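Pectate lyase (Bacillus, PDB 3VMW) probably cleaves pectate, the galacturonan of plant cell walls, by beta-elimination, as a secreted enzyme of polysaccharide lyase family 1. Local coordinates at residues E124-S129 against D157-A162; I66-H71 against I97-A102; G259-P264 against N289-S294. All coordinates share one frame; numbering follows the deposited sequence.

Contact 1: residues E124-S129 against D157-A162. With SO4 (sulfate ion), chain E.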
loop_
_atom_site.group_PDB
_atom_site.type_symbol
_atom_site.label_atom_id
_atom_site.label_comp_id
_atom_site.label_asym_id
_atom_site.label_seq_id
_atom_site.Cartn_x
_atom_site.Cartn_y
_atom_site.Cartn_z
ATOM N N GLU A 124 4.553 -4.530 -4.701
ATOM C CA GLU A 124 3.464 -5.254 -5.389
ATOM C C GLU A 124 3.142 -6.429 -4.498
ATOM O O GLU A 124 4.038 -7.229 -4.190
ATOM C CB GLU A 124 3.994 -5.811 -6.730
ATOM C CG GLU A 124 2.955 -6.555 -7.560
ATOM C CD GLU A 124 2.025 -5.580 -8.289
ATOM O OE1 GLU A 124 2.511 -4.581 -8.861
ATOM O OE2 GLU A 124 0.808 -5.793 -8.263
ATOM N N VAL A 125 1.874 -6.577 -4.110
ATOM C CA VAL A 125 1.474 -7.662 -3.199
ATOM C C VAL A 125 0.516 -8.562 -3.988
ATOM O O VAL A 125 -0.585 -8.144 -4.315
ATOM C CB VAL A 125 0.745 -7.111 -1.964
ATOM C CG1 VAL A 125 0.481 -8.242 -0.979
ATOM C CG2 VAL A 125 1.602 -5.987 -1.239
ATOM N N THR A 126 0.945 -9.777 -4.329
ATOM C CA THR A 126 0.231 -10.553 -5.344
ATOM C C THR A 126 0.260 -12.074 -5.065
ATOM O O THR A 126 0.776 -12.510 -4.031
ATOM C CB THR A 126 0.718 -10.205 -6.798
ATOM O OG1 THR A 126 -0.171 -10.799 -7.746
ATOM C CG2 THR A 126 2.173 -10.717 -7.089
ATOM N N ASP A 127 -0.352 -12.849 -5.959
ATOM C CA ASP A 127 -0.370 -14.303 -5.875
ATOM C C ASP A 127 -0.757 -14.837 -4.493
ATOM O O ASP A 127 -0.078 -15.707 -3.954
ATOM C CB ASP A 127 1.001 -14.872 -6.314
ATOM C CG ASP A 127 1.367 -14.465 -7.741
ATOM O OD1 ASP A 127 0.440 -14.357 -8.581
ATOM O OD2 ASP A 127 2.562 -14.236 -8.013
ATOM N N ASP A 128 -1.874 -14.346 -3.955
ATOM C CA ASP A 128 -2.433 -14.874 -2.702
ATOM C C ASP A 128 -1.536 -14.640 -1.483
ATOM O O ASP A 128 -1.571 -15.424 -0.525
ATOM C CB ASP A 128 -2.726 -16.373 -2.848
ATOM C CG ASP A 128 -3.674 -16.674 -4.027
ATOM O OD1 ASP A 128 -4.865 -16.951 -3.772
ATOM O OD2 ASP A 128 -3.240 -16.621 -5.208
ATOM N N SER A 129 -0.727 -13.585 -1.518
ATOM C CA SER A 129 -0.012 -13.169 -0.309
ATOM C C SER A 129 -1.010 -12.770 0.786
ATOM O O SER A 129 -2.061 -12.177 0.476
ATOM C CB SER A 129 0.892 -11.977 -0.619
ATOM O OG SER A 129 1.956 -12.330 -1.502
ATOM N N ASP A 157 0.567 -1.726 -4.832
ATOM C CA ASP A 157 -0.550 -2.358 -5.569
ATOM C C ASP A 157 -0.808 -3.734 -5.006
ATOM O O ASP A 157 0.127 -4.429 -4.652
ATOM C CB ASP A 157 -0.236 -2.528 -7.055
ATOM C CG ASP A 157 -0.161 -1.191 -7.821
ATOM O OD1 ASP A 157 -0.670 -0.156 -7.334
ATOM O OD2 ASP A 157 0.391 -1.194 -8.954
ATOM N N MET A 158 -2.074 -4.132 -4.949
ATOM C CA MET A 158 -2.432 -5.434 -4.448
ATOM C C MET A 158 -3.271 -6.116 -5.496
ATOM O O MET A 158 -4.151 -5.506 -6.104
ATOM C CB MET A 158 -3.162 -5.295 -3.117
ATOM C CG MET A 158 -2.210 -4.641 -2.019
ATOM S SD MET A 158 -3.251 -4.176 -0.692
ATOM C CE MET A 158 -2.292 -2.810 0.071
ATOM N N LYS A 159 -2.972 -7.380 -5.750
ATOM C CA LYS A 159 -3.660 -8.119 -6.817
ATOM C C LYS A 159 -3.861 -9.575 -6.439
ATOM O O LYS A 159 -3.272 -10.073 -5.468
ATOM C CB LYS A 159 -2.764 -8.151 -8.075
ATOM C CG LYS A 159 -2.343 -6.827 -8.650
ATOM C CD LYS A 159 -1.375 -7.050 -9.873
ATOM C CE LYS A 159 -0.989 -5.667 -10.475
ATOM N NZ LYS A 159 -0.026 -5.760 -11.634
ATOM N N ARG A 160 -4.642 -10.278 -7.261
ATOM C CA ARG A 160 -4.643 -11.731 -7.220
ATOM C C ARG A 160 -4.807 -12.274 -5.812
ATOM O O ARG A 160 -3.962 -13.032 -5.357
ATOM C CB ARG A 160 -3.351 -12.289 -7.884
ATOM C CG ARG A 160 -3.384 -12.043 -9.403
ATOM C CD ARG A 160 -2.192 -12.647 -10.167
ATOM N NE ARG A 160 -2.422 -12.445 -11.589
ATOM C CZ ARG A 160 -3.067 -13.311 -12.378
ATOM N NH1 ARG A 160 -3.521 -14.460 -11.907
ATOM N NH2 ARG A 160 -3.241 -13.028 -13.649
ATOM N N ASN A 161 -5.886 -11.864 -5.127
ATOM C CA ASN A 161 -6.362 -12.554 -3.927
ATOM C C ASN A 161 -5.505 -12.292 -2.709
ATOM O O ASN A 161 -5.657 -12.952 -1.693
ATOM C CB ASN A 161 -6.481 -14.078 -4.143
ATOM C CG ASN A 161 -7.370 -14.410 -5.323
ATOM O OD1 ASN A 161 -8.602 -14.360 -5.219
ATOM N ND2 ASN A 161 -6.758 -14.693 -6.458
ATOM N N ALA A 162 -4.669 -11.275 -2.785
ATOM C CA ALA A 162 -3.908 -10.864 -1.597
ATOM C C ALA A 162 -4.924 -10.477 -0.529
ATOM O O ALA A 162 -5.957 -9.878 -0.858
ATOM C CB ALA A 162 -3.057 -9.670 -1.948
HETATM S S SO4 E . -2.286 -9.421 -13.764
HETATM O O1 SO4 E . -2.285 -8.717 -15.042
HETATM O O2 SO4 E . -3.502 -9.069 -13.020
HETATM O O3 SO4 E . -2.302 -10.856 -14.011
HETATM O O4 SO4 E . -1.081 -9.057 -13.016
#
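V125 is held through both its N-H and its C=O by the neighbouring strand. Its N donates to D157 O at 2.8 Å, and its O accepts from K159 N at 2.9 Å, the parallel pattern of successive coils in a beta-helix. The CA-H of M158 adds a second, weaker donor to V125 O. On the face that carries V125 and M158, the two side chains run side by side in the same direction, with V125 CB 3.9 Å from M158 CG. V125 CG1, anti to the backbone N (chi1 -174°), reaches across to A162 CB at 3.9 Å, at the end of the facing turn. This apolar ladder points into the helix interior, where I165 touches both V125 and M158.

Beyond the strands, two type I' turns, T126 to S129 and K159 to A162, stack one on the other. D128 N bonds to R160 O at 2.8 Å, joining their corners, while D128 OD1 rests against N161 CB. T126 OG1 lies 3.5 Å from R160 CB as those side chains run alongside each other. Within the first turn, T126 O takes both S129 N and S129 OG; S129 OG also receives A102 N of the preceding coil.

The opposite face carries E124 and D157, with E124 OE1 4.0 Å from D157 OD2. K159, just past the strand, reaches back to E124 in a salt bridge of doubtful geometry, which would probably ease this proximity of like charge. A sulfate ion, probably from the crystallisation liquor, lies at the guanidinium edge of R160, its bonds weak or too short to rely on. Main-chain bonds thus continue from strand into turn, consistent with regular stacking of coils.

Contact 2: residues I66-H71 against I97-A102. With SO4 (sulfate ion), chain F.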
loop_
_atom_site.group_PDB
_atom_site.type_symbol
_atom_site.label_atom_id
_atom_site.label_comp_id
_atom_site.label_asym_id
_atom_site.label_seq_id
_atom_site.Cartn_x
_atom_site.Cartn_y
_atom_site.Cartn_z
ATOM N N ILE A 66 13.036 -6.960 -6.329
ATOM C CA ILE A 66 13.373 -7.784 -5.190
ATOM C C ILE A 66 12.266 -8.823 -5.014
ATOM O O ILE A 66 11.102 -8.485 -4.731
ATOM C CB ILE A 66 13.568 -6.943 -3.932
ATOM C CG1 ILE A 66 14.675 -5.893 -4.173
ATOM C CG2 ILE A 66 13.887 -7.866 -2.746
ATOM C CD1 ILE A 66 16.130 -6.478 -4.340
ATOM N N ASP A 67 12.628 -10.088 -5.242
ATOM C CA ASP A 67 11.648 -11.167 -5.485
ATOM C C ASP A 67 11.392 -11.911 -4.176
ATOM O O ASP A 67 12.097 -12.872 -3.846
ATOM C CB ASP A 67 12.247 -12.105 -6.566
ATOM C CG ASP A 67 11.196 -12.889 -7.397
ATOM O OD1 ASP A 67 9.995 -12.698 -7.211
ATOM O OD2 ASP A 67 11.627 -13.729 -8.239
ATOM N N VAL A 68 10.382 -11.489 -3.429
ATOM C CA VAL A 68 9.985 -12.209 -2.210
ATOM C C VAL A 68 9.015 -13.315 -2.603
ATOM O O VAL A 68 7.778 -13.145 -2.577
ATOM C CB VAL A 68 9.357 -11.270 -1.126
ATOM C CG1 VAL A 68 8.986 -12.053 0.130
ATOM C CG2 VAL A 68 10.345 -10.132 -0.774
ATOM N N LYS A 69 9.598 -14.445 -2.995
ATOM C CA LYS A 69 8.856 -15.530 -3.609
ATOM C C LYS A 69 9.633 -16.766 -3.293
ATOM O O LYS A 69 10.858 -16.733 -3.249
ATOM C CB LYS A 69 8.835 -15.368 -5.143
ATOM C CG LYS A 69 8.089 -16.481 -5.896
ATOM C CD LYS A 69 8.260 -16.357 -7.431
ATOM C CE LYS A 69 7.502 -15.133 -8.015
ATOM N NZ LYS A 69 7.495 -15.252 -9.530
ATOM N N ASN A 70 8.929 -17.859 -3.067
ATOM C CA ASN A 70 9.602 -19.149 -2.862
ATOM C C ASN A 70 10.451 -19.471 -4.085
ATOM O O ASN A 70 10.006 -19.281 -5.230
ATOM C CB ASN A 70 8.543 -20.234 -2.638
ATOM C CG ASN A 70 9.154 -21.585 -2.263
ATOM O OD1 ASN A 70 9.836 -22.204 -3.070
ATOM N ND2 ASN A 70 8.883 -22.048 -1.046
ATOM N N HIS A 71 11.642 -20.002 -3.857
ATOM C CA HIS A 71 12.588 -20.255 -4.944
ATOM C C HIS A 71 12.051 -21.242 -5.990
ATOM O O HIS A 71 12.431 -21.171 -7.171
ATOM C CB HIS A 71 13.943 -20.748 -4.401
ATOM C CG HIS A 71 13.964 -22.206 -4.032
ATOM N ND1 HIS A 71 13.419 -22.689 -2.856
ATOM C CD2 HIS A 71 14.448 -23.288 -4.696
ATOM C CE1 HIS A 71 13.587 -23.999 -2.802
ATOM N NE2 HIS A 71 14.202 -24.389 -3.909
ATOM N N ILE A 97 9.827 -3.978 -4.617
ATOM C CA ILE A 97 9.734 -5.284 -3.978
ATOM C C ILE A 97 8.470 -5.969 -4.465
ATOM O O ILE A 97 7.409 -5.315 -4.566
ATOM C CB ILE A 97 9.647 -5.108 -2.457
ATOM C CG1 ILE A 97 10.915 -4.413 -1.963
ATOM C CG2 ILE A 97 9.378 -6.444 -1.766
ATOM C CD1 ILE A 97 10.923 -4.176 -0.432
ATOM N N ARG A 98 8.567 -7.260 -4.790
ATOM C CA ARG A 98 7.351 -8.032 -5.120
ATOM C C ARG A 98 7.116 -9.153 -4.103
ATOM O O ARG A 98 8.013 -9.977 -3.861
ATOM C CB ARG A 98 7.413 -8.634 -6.532
ATOM C CG ARG A 98 6.064 -9.318 -6.930
ATOM C CD ARG A 98 6.067 -9.778 -8.389
ATOM N NE ARG A 98 7.162 -10.727 -8.604
ATOM C CZ ARG A 98 7.584 -11.121 -9.796
ATOM N NH1 ARG A 98 8.593 -11.987 -9.882
ATOM N NH2 ARG A 98 7.013 -10.651 -10.895
ATOM N N LEU A 99 5.925 -9.175 -3.494
ATOM C CA LEU A 99 5.527 -10.296 -2.634
ATOM C C LEU A 99 4.647 -11.241 -3.446
ATOM O O LEU A 99 3.551 -10.830 -3.886
ATOM C CB LEU A 99 4.730 -9.836 -1.410
ATOM C CG LEU A 99 5.270 -8.700 -0.519
ATOM C CD1 LEU A 99 4.583 -8.675 0.860
ATOM C CD2 LEU A 99 6.706 -8.776 -0.364
ATOM N N SER A 100 5.111 -12.482 -3.641
ATOM C CA SER A 100 4.294 -13.489 -4.347
ATOM C C SER A 100 4.049 -14.673 -3.430
ATOM O O SER A 100 4.996 -15.378 -3.031
ATOM C CB SER A 100 4.979 -14.047 -5.620
ATOM O OG SER A 100 5.513 -13.014 -6.417
ATOM N N ASN A 101 2.782 -14.902 -3.127
ATOM C CA ASN A 101 2.376 -15.966 -2.218
ATOM C C ASN A 101 3.216 -15.899 -0.954
ATOM O O ASN A 101 3.721 -16.921 -0.463
ATOM C CB ASN A 101 2.466 -17.346 -2.897
ATOM C CG ASN A 101 1.614 -18.378 -2.194
ATOM O OD1 ASN A 101 0.929 -18.051 -1.245
ATOM N ND2 ASN A 101 1.668 -19.635 -2.645
ATOM N N ALA A 102 3.353 -14.669 -0.440
ATOM C CA ALA A 102 4.196 -14.390 0.729
ATOM C C ALA A 102 3.271 -14.162 1.927
ATOM O O ALA A 102 2.293 -13.406 1.841
ATOM C CB ALA A 102 5.053 -13.164 0.479
HETATM S S SO4 F . 6.673 -18.644 -11.080
HETATM O O1 SO4 F . 5.568 -18.338 -11.992
HETATM O O2 SO4 F . 6.493 -17.969 -9.814
HETATM O O3 SO4 F . 6.566 -20.090 -10.907
HETATM O O4 SO4 F . 7.949 -18.264 -11.671
HETATM O O HOH W 1 7.967 -11.958 -6.161
HETATM O O HOH W 2 6.185 -17.857 -3.189
#
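V68 packs against L99 and I97 at the apolar centre of the contact. Its CB comes within 3.7 Å of L99 CD2 as the two side chains run alongside, pointing the same way. The two gamma carbons then diverge: CG2 meets I97 CG2 at 3.9 Å, and CG1, anti to the backbone N (chi1 -179°), turns to A102 CB. I66 CB adds a looser touch on I97 CG1, and I78 and I81 of strand 78-86 also reach V68, so this face looks into the parallel beta-helix.

Main-chain bonds bind the strands behind these side chains. R98 N donates to I66 O at 2.8 Å in an almost straight line (176°), V68 N to R98 O is more bent, and S100 N closes the ladder on V68 O at 2.9 Å.

On the D67 and R98 face the contact turns polar. R98 bends at chi3 (59°), and its NH1 forms a hydrogen-bonded salt bridge with D67 OD1 at 3.1 Å; the oxygen lies in the guanidinium plane but is approached from above the plane of its own carboxylate. R98 NH2 forms a second salt bridge, with E119 OE2. A water accepts from R98 NE and S100 OG and donates to R98 O. K69 packs its CE against S100 OG and binds a sulfate oxygen, O2, through NZ at 2.9 Å, with NZ 3.5 Å from R98 NH1.

D67 and E119 would balance R98, and the sulfate, probably from the crystallisation liquor, K69, where the two cations come close, while the water links the R98 side chain back to its own main chain and to S100.

Contact 3: residues G259-P264 against N289-S294. With ADA (alpha-D-galactopyranuronic acid), chain B.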
loop_
_atom_site.group_PDB
_atom_site.type_symbol
_atom_site.label_atom_id
_atom_site.label_comp_id
_atom_site.label_asym_id
_atom_site.label_seq_id
_atom_site.Cartn_x
_atom_site.Cartn_y
_atom_site.Cartn_z
ATOM N N GLY A 259 -19.933 9.971 -14.687
ATOM C CA GLY A 259 -20.756 11.128 -14.330
ATOM C C GLY A 259 -20.540 11.644 -12.902
ATOM O O GLY A 259 -21.002 12.728 -12.534
ATOM N N PHE A 260 -19.811 10.886 -12.096
ATOM C CA PHE A 260 -19.608 11.220 -10.686
ATOM C C PHE A 260 -18.672 12.431 -10.541
ATOM O O PHE A 260 -17.675 12.516 -11.233
ATOM C CB PHE A 260 -18.941 10.013 -9.999
ATOM C CG PHE A 260 -19.366 9.800 -8.597
ATOM C CD1 PHE A 260 -20.279 8.808 -8.294
ATOM C CD2 PHE A 260 -18.834 10.588 -7.566
ATOM C CE1 PHE A 260 -20.674 8.597 -7.005
ATOM C CE2 PHE A 260 -19.216 10.391 -6.252
ATOM C CZ PHE A 260 -20.144 9.385 -5.968
ATOM N N ILE A 261 -18.963 13.339 -9.615
ATOM C CA ILE A 261 -18.073 14.477 -9.374
ATOM C C ILE A 261 -16.718 14.006 -8.811
ATOM O O ILE A 261 -16.653 13.315 -7.801
ATOM C CB ILE A 261 -18.727 15.496 -8.398
ATOM C CG1 ILE A 261 -20.030 16.032 -9.003
ATOM C CG2 ILE A 261 -17.743 16.615 -7.999
ATOM C CD1 ILE A 261 -19.875 16.789 -10.330
ATOM N N LYS A 262 -15.635 14.398 -9.460
ATOM C CA LYS A 262 -14.322 13.952 -9.045
ATOM C C LYS A 262 -13.881 14.569 -7.722
ATOM O O LYS A 262 -13.726 15.788 -7.604
ATOM C CB LYS A 262 -13.283 14.188 -10.155
ATOM C CG LYS A 262 -13.480 13.209 -11.334
ATOM C CD LYS A 262 -12.449 13.478 -12.438
ATOM C CE LYS A 262 -12.496 12.386 -13.513
ATOM N NZ LYS A 262 -11.409 12.587 -14.495
ATOM N N GLY A 263 -13.644 13.705 -6.740
ATOM C CA GLY A 263 -13.389 14.158 -5.391
ATOM C C GLY A 263 -12.757 13.096 -4.507
ATOM O O GLY A 263 -12.059 12.202 -4.971
ATOM N N PRO A 264 -13.079 13.151 -3.230
ATOM C CA PRO A 264 -12.441 12.310 -2.222
ATOM C C PRO A 264 -12.884 10.834 -2.309
ATOM O O PRO A 264 -12.082 9.955 -1.982
ATOM C CB PRO A 264 -12.869 12.960 -0.906
ATOM C CG PRO A 264 -14.148 13.667 -1.241
ATOM C CD PRO A 264 -13.966 14.172 -2.638
ATOM N N ASN A 289 -17.789 17.708 -1.663
ATOM C CA ASN A 289 -18.419 16.727 -0.765
ATOM C C ASN A 289 -19.926 16.891 -0.540
ATOM O O ASN A 289 -20.546 16.064 0.136
ATOM C CB ASN A 289 -17.710 16.716 0.592
ATOM C CG ASN A 289 -17.902 18.014 1.355
ATOM O OD1 ASN A 289 -18.711 18.082 2.288
ATOM N ND2 ASN A 289 -17.174 19.068 0.949
ATOM N N SER A 290 -20.518 17.941 -1.095
ATOM C CA SER A 290 -21.948 18.183 -0.881
ATOM C C SER A 290 -22.839 17.041 -1.414
ATOM O O SER A 290 -23.944 16.812 -0.924
ATOM C CB SER A 290 -22.366 19.532 -1.475
ATOM O OG SER A 290 -21.976 19.631 -2.831
ATOM N N HIS A 291 -22.344 16.316 -2.403
ATOM C CA HIS A 291 -23.094 15.211 -2.982
ATOM C C HIS A 291 -23.116 13.934 -2.105
ATOM O O HIS A 291 -23.960 13.059 -2.284
ATOM C CB HIS A 291 -22.531 14.897 -4.382
ATOM C CG HIS A 291 -21.033 14.968 -4.462
ATOM N ND1 HIS A 291 -20.322 16.108 -4.142
ATOM C CD2 HIS A 291 -20.112 14.040 -4.818
ATOM C CE1 HIS A 291 -19.029 15.877 -4.294
ATOM N NE2 HIS A 291 -18.874 14.629 -4.702
ATOM N N LEU A 292 -22.220 13.857 -1.129
ATOM C CA LEU A 292 -21.727 12.556 -0.670
ATOM C C LEU A 292 -22.459 11.911 0.492
ATOM O O LEU A 292 -22.313 12.352 1.622
ATOM C CB LEU A 292 -20.247 12.688 -0.268
ATOM C CG LEU A 292 -19.195 12.895 -1.352
ATOM C CD1 LEU A 292 -17.834 13.245 -0.722
ATOM C CD2 LEU A 292 -19.095 11.637 -2.236
ATOM N N ASN A 293 -23.183 10.829 0.231
ATOM C CA ASN A 293 -23.756 10.035 1.308
ATOM C C ASN A 293 -23.294 8.569 1.346
ATOM O O ASN A 293 -22.836 8.023 0.342
ATOM C CB ASN A 293 -25.270 10.064 1.237
ATOM C CG ASN A 293 -25.817 11.473 1.329
ATOM O OD1 ASN A 293 -25.712 12.121 2.380
ATOM N ND2 ASN A 293 -26.374 11.969 0.218
ATOM N N SER A 294 -23.454 7.929 2.503
ATOM C CA SER A 294 -23.069 6.529 2.638
ATOM C C SER A 294 -23.973 5.651 1.795
ATOM O O SER A 294 -25.190 5.860 1.764
ATOM C CB SER A 294 -23.120 6.106 4.107
ATOM O OG SER A 294 -22.193 6.887 4.841
HETATM C C1 ADA B . -8.737 13.511 -16.233
HETATM C C2 ADA B . -7.369 13.001 -16.516
HETATM C C3 ADA B . -7.279 12.271 -17.783
HETATM C C4 ADA B . -8.312 11.259 -17.958
HETATM C C5 ADA B . -9.670 11.834 -17.659
HETATM C C6 ADA B . -10.676 10.795 -17.613
HETATM O O2 ADA B . -6.526 14.133 -16.499
HETATM O O3 ADA B . -5.956 11.702 -17.931
HETATM O O4 ADA B . -8.103 10.078 -17.109
HETATM O O5 ADA B . -9.700 12.478 -16.383
HETATM O O6B ADA B . -11.419 10.673 -16.610
HETATM O O6A ADA B . -10.755 10.015 -18.574
HETATM O O HOH W 3 -16.257 12.693 -4.723
#
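H291 presents one face of its imidazole to I261, whose CB stands 4.1 Å from the ring centroid and 23° off the normal, a CH-pi contact. L292 CG, of the adjoining residue, lies toward the rim of the opposite face, although H291 is poorly ordered. The first torsion of H291 (chi1 40°) sets CG between the backbone N and the carbonyl carbon, projecting the ring toward the facing loop.

Apolar touches flank the imidazole. F260 CE2 meets its edge at H291 CD2 (4.0 Å), and L292 CD2 lies near the edge of the F260 ring. Farther along the loop, P264 CG packs on L292 CD1 at 3.7 Å. These residues belong to two loops of the parallel beta-helix, one following strand 245-249 and the other, with a type I turn from N289 to L292, following strand 283-285. W277 of the intervening coil meets the F260 ring with the planes roughly perpendicular.

Polar bridging is sparse: a water donates to I261 O at 3.2 Å and lies 3.3 Å from H291 NE2. K262 points away from the 289-294 loop, and its extended chain carries NZ to O6B, a carboxylate oxygen of bound galacturonic acid (2.9 Å), and into a salt bridge with D228.

Following the chain from the N terminus, contact 2 closes first, bringing 97-102 back beside 66-71 after one turn of the beta-helix. Contact 1 closes the turn after next, from 124-129 to 157-162; the turn between is spanned by the pairing of strands 97-103 and 123-126, where E124 O lies 2.8 Å from L99 N, a probable hydrogen bond, so four successive coils are joined. Contact 3 joins the loop after strand 245-249 to the one after strand 283-285, near the C-terminal end of the beta-helix. The three closures run in series, neither nesting nor crossing. Contact 3 stands apart, its nearest atoms about 16 Å from contact 1 and about 25 Å from contact 2.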